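Local structure of phosphoglycerate kinase (Coxiella burnetii, 4NG4) at residues M28-N34 with M66-G72. The protein catalyses the reversible transfer of a phosphoryl group between ATP and 3-phosphoglycerate, a step of glycolysis. Residues are numbered along the deposited sequence; the frame is centred on the assembly and turned at random.
Sequences MIREDLN and MILSHLG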
ATOM      1  N   MET A  28      19.839   6.970 -13.023  1.00 47.40           N
ATOM      2  CA  MET A  28      18.942   5.859 -13.285  1.00 43.80           C
ATOM      3  C   MET A  28      17.815   5.892 -12.248  1.00 41.71           C
ATOM      4  O   MET A  28      18.042   5.618 -11.066  1.00 41.89           O
ATOM      5  CB  MET A  28      19.742   4.559 -13.207  1.00 43.38           C
ATOM      6  CG  MET A  28      19.227   3.445 -14.088  1.00 41.84           C
ATOM      7  SD  MET A  28      20.343   2.029 -14.073  1.00 44.28           S
ATOM      8  CE  MET A  28      20.413   1.671 -15.830  1.00 43.83           C
ATOM      9  N   ILE A  29      16.616   6.263 -12.692  1.00 40.35           N
ATOM     10  CA  ILE A  29      15.451   6.381 -11.816  1.00 38.74           C
ATOM     11  C   ILE A  29      14.505   5.195 -12.003  1.00 35.40           C
ATOM     12  O   ILE A  29      13.910   5.041 -13.062  1.00 34.24           O
ATOM     13  CB  ILE A  29      14.665   7.677 -12.104  1.00 40.23           C
ATOM     14  CG1 ILE A  29      15.576   8.896 -11.995  1.00 43.52           C
ATOM     15  CG2 ILE A  29      13.494   7.829 -11.142  1.00 39.38           C
ATOM     16  CD1 ILE A  29      14.914  10.155 -12.499  1.00 44.82           C
ATOM     17  N   ARG A  30      14.359   4.377 -10.964  1.00 34.14           N
ATOM     18  CA  ARG A  30      13.390   3.285 -10.970  1.00 31.37           C
ATOM     19  C   ARG A  30      12.032   3.828 -10.546  1.00 31.32           C
ATOM     20  O   ARG A  30      11.842   4.280  -9.406  1.00 32.19           O
ATOM     21  CB  ARG A  30      13.828   2.162 -10.027  1.00 30.67           C
ATOM     22  CG  ARG A  30      12.858   0.952  -9.957  1.00 28.55           C
ATOM     23  CD  ARG A  30      12.932   0.085 -11.179  1.00 27.54           C
ATOM     24  NE  ARG A  30      12.283  -1.211 -10.990  1.00 25.40           N
ATOM     25  CZ  ARG A  30      10.977  -1.441 -11.112  1.00 24.06           C
ATOM     26  NH1 ARG A  30      10.137  -0.463 -11.411  1.00 24.99           N
ATOM     27  NH2 ARG A  30      10.505  -2.662 -10.903  1.00 22.96           N
ATOM     28  N   GLU A  31      11.080   3.751 -11.465  1.00 30.46           N
ATOM     29  CA  GLU A  31       9.726   4.222 -11.227  1.00 30.79           C
ATOM     30  C   GLU A  31       8.716   3.074 -11.404  1.00 28.61           C
ATOM     31  O   GLU A  31       9.043   2.013 -11.938  1.00 26.74           O
ATOM     32  CB  GLU A  31       9.403   5.358 -12.191  1.00 32.71           C
ATOM     33  CG  GLU A  31      10.327   6.570 -12.085  1.00 35.72           C
ATOM     34  CD  GLU A  31       9.950   7.520 -10.971  1.00 38.80           C
ATOM     35  OE1 GLU A  31       8.916   7.293 -10.320  1.00 37.85           O
ATOM     36  OE2 GLU A  31      10.699   8.511 -10.753  1.00 42.76           O
ATOM     37  N   ASP A  32       7.499   3.306 -10.909  1.00 29.11           N
ATOM     38  CA  ASP A  32       6.357   2.411 -11.068  1.00 27.92           C
ATOM     39  C   ASP A  32       5.455   3.068 -12.106  1.00 28.76           C
ATOM     40  O   ASP A  32       4.577   3.847 -11.788  1.00 30.88           O
ATOM     41  CB  ASP A  32       5.641   2.202  -9.726  1.00 28.37           C
ATOM     42  CG  ASP A  32       4.455   1.236  -9.816  1.00 29.64           C
ATOM     43  OD1 ASP A  32       4.167   0.672 -10.896  1.00 29.58           O
ATOM     44  OD2 ASP A  32       3.781   1.025  -8.782  1.00 33.23           O
ATOM     45  N   LEU A  33       5.726   2.764 -13.363  1.00 28.15           N
ATOM     46  CA  LEU A  33       4.925   3.231 -14.501  1.00 29.23           C
ATOM     47  C   LEU A  33       4.043   2.095 -15.041  1.00 27.98           C
ATOM     48  O   LEU A  33       3.631   2.136 -16.188  1.00 28.52           O
ATOM     49  CB  LEU A  33       5.865   3.742 -15.603  1.00 29.83           C
ATOM     50  CG  LEU A  33       7.019   4.632 -15.114  1.00 30.94           C
ATOM     51  CD1 LEU A  33       7.809   5.209 -16.298  1.00 31.80           C
ATOM     52  CD2 LEU A  33       6.516   5.751 -14.199  1.00 32.05           C
ATOM     53  N   ASN A  34       3.761   1.106 -14.184  1.00 26.44           N
ATOM     54  CA  ASN A  34       3.017  -0.128 -14.516  1.00 25.30           C
ATOM     55  C   ASN A  34       1.526   0.155 -14.680  1.00 26.56           C
ATOM     56  O   ASN A  34       0.723  -0.211 -13.841  1.00 26.69           O
ATOM     57  CB  ASN A  34       3.255  -1.181 -13.401  1.00 24.01           C
ATOM     58  CG  ASN A  34       2.581  -2.505 -13.667  1.00 22.47           C
ATOM     59  OD1 ASN A  34       2.433  -2.926 -14.794  1.00 23.06           O
ATOM     60  ND2 ASN A  34       2.182  -3.176 -12.610  1.00 22.08           N
ATOM     61  N   MET A  66      17.919   8.161 -17.259  1.00 47.47           N
ATOM     62  CA  MET A  66      17.458   6.847 -17.694  1.00 44.56           C
ATOM     63  C   MET A  66      16.289   6.388 -16.809  1.00 41.16           C
ATOM     64  O   MET A  66      16.483   6.065 -15.635  1.00 39.99           O
ATOM     65  CB  MET A  66      18.595   5.832 -17.602  1.00 44.72           C
ATOM     66  CG  MET A  66      19.699   6.032 -18.616  1.00 48.86           C
ATOM     67  SD  MET A  66      21.188   5.069 -18.227  1.00 51.84           S
ATOM     68  CE  MET A  66      21.949   6.137 -17.014  1.00 53.29           C
ATOM     69  N   ILE A  67      15.088   6.361 -17.376  1.00 39.85           N
ATOM     70  CA  ILE A  67      13.890   6.018 -16.616  1.00 37.59           C
ATOM     71  C   ILE A  67      13.633   4.517 -16.663  1.00 34.67           C
ATOM     72  O   ILE A  67      13.451   3.947 -17.731  1.00 34.63           O
ATOM     73  CB  ILE A  67      12.641   6.736 -17.151  1.00 38.40           C
ATOM     74  CG1 ILE A  67      12.860   8.257 -17.199  1.00 41.53           C
ATOM     75  CG2 ILE A  67      11.438   6.389 -16.277  1.00 36.27           C
ATOM     76  CD1 ILE A  67      11.794   8.996 -17.981  1.00 42.88           C
ATOM     77  N   LEU A  68      13.575   3.892 -15.497  1.00 32.85           N
ATOM     78  CA  LEU A  68      13.484   2.439 -15.391  1.00 30.67           C
ATOM     79  C   LEU A  68      12.113   2.029 -14.821  1.00 28.48           C
ATOM     80  O   LEU A  68      11.626   2.654 -13.885  1.00 28.96           O
ATOM     81  CB  LEU A  68      14.617   1.950 -14.494  1.00 30.98           C
ATOM     82  CG  LEU A  68      15.277   0.624 -14.836  1.00 30.89           C
ATOM     83  CD1 LEU A  68      15.885   0.603 -16.259  1.00 31.45           C
ATOM     84  CD2 LEU A  68      16.320   0.346 -13.772  1.00 32.83           C
ATOM     85  N   SER A  69      11.475   1.022 -15.407  1.00 26.75           N
ATOM     86  CA  SER A  69      10.173   0.566 -14.908  1.00 25.63           C
ATOM     87  C   SER A  69       9.790  -0.845 -15.332  1.00 24.21           C
ATOM     88  O   SER A  69      10.363  -1.418 -16.257  1.00 24.17           O
ATOM     89  CB  SER A  69       9.038   1.503 -15.329  1.00 26.53           C
ATOM     90  OG  SER A  69       7.858   1.197 -14.602  1.00 25.48           O
ATOM     91  N   HIS A  70       8.815  -1.400 -14.619  1.00 23.13           N
ATOM     92  CA  HIS A  70       8.273  -2.691 -14.973  1.00 22.40           C
ATOM     93  C   HIS A  70       6.948  -2.455 -15.682  1.00 22.45           C
ATOM     94  O   HIS A  70       6.463  -1.329 -15.718  1.00 23.58           O
ATOM     95  CB  HIS A  70       8.137  -3.599 -13.742  1.00 21.68           C
ATOM     96  CG  HIS A  70       7.125  -3.131 -12.747  1.00 22.83           C
ATOM     97  ND1 HIS A  70       7.359  -2.083 -11.885  1.00 23.89           N
ATOM     98  CD2 HIS A  70       5.873  -3.574 -12.474  1.00 23.30           C
ATOM     99  CE1 HIS A  70       6.297  -1.901 -11.119  1.00 24.52           C
ATOM    100  NE2 HIS A  70       5.378  -2.787 -11.463  1.00 24.61           N
ATOM    101  N   LEU A  71       6.396  -3.507 -16.288  1.00 21.98           N
ATOM    102  CA  LEU A  71       5.063  -3.456 -16.900  1.00 22.46           C
ATOM    103  C   LEU A  71       4.538  -4.871 -17.013  1.00 21.60           C
ATOM    104  O   LEU A  71       5.146  -5.707 -17.661  1.00 21.65           O
ATOM    105  CB  LEU A  71       5.113  -2.804 -18.277  1.00 23.74           C
ATOM    106  CG  LEU A  71       3.786  -2.358 -18.896  1.00 25.69           C
ATOM    107  CD1 LEU A  71       4.022  -1.768 -20.287  1.00 27.63           C
ATOM    108  CD2 LEU A  71       2.821  -3.497 -19.000  1.00 27.40           C
ATOM    109  N   GLY A  72       3.421  -5.140 -16.363  1.00 21.45           N
ATOM    110  CA  GLY A  72       2.849  -6.471 -16.358  1.00 21.68           C
ATOM    111  C   GLY A  72       3.778  -7.561 -15.837  1.00 20.86           C
ATOM    112  O   GLY A  72       4.679  -7.310 -15.026  1.00 20.09           O
TER
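Arg30 and His70 meet through complementary torsions: the arginine carries CG anti to its own N (chi1 180°) and then bends at chi2, while the histidine holds CG between its N and carbonyl carbon (chi1 67°). The guanidinium thus arrives at the edge of the imidazole, and Arg30 NH1 donates to His70 ND1 over 3.3 Å. The bond lies close to both group planes, although the planes themselves are 61° apart. Arg30 NH1 also makes a weak bond to Glu31 O, and NE is held by Ser161, which helps fix the guanidinium. Asn34 CB comes obliquely to 3.3 Å from His70 NE2, and Asp32 OD1 likewise approaches His70 CE1.

Ser69 OG ties segment 66-72 to segment 28-34, accepting from Leu33 N at 2.9 Å; Glu31 O and His70 O both lie within reach of its single proton. Further along, Gly72 N donates to Asn34 OD1 at 2.9 Å, from above the carbonyl plane. Upstream, parallel strand bonding joins Met28 to Arg30 with Met66 to Leu68: Leu68 N to Ile29 O and Glu31 N to Leu68 O each span 2.7 Å. Leu33 CD1 packs against Ile67 CG2.

The example illustrates how a parallel alpha/beta sheet builds a site at the C-terminal ends of adjacent strands: Asp32, Leu33, Asn34 and His70 to Gly72 are predicted to bind substrate, with Arg47 and Arg124 close by. Strands 26-31 and 64-69 are neighbours in the six-stranded sheet, flanked by strands 146-149 and 117-120 respectively, while helix 46-60, part of the crossover joining them, covers the face bearing Glu31 and Ile67.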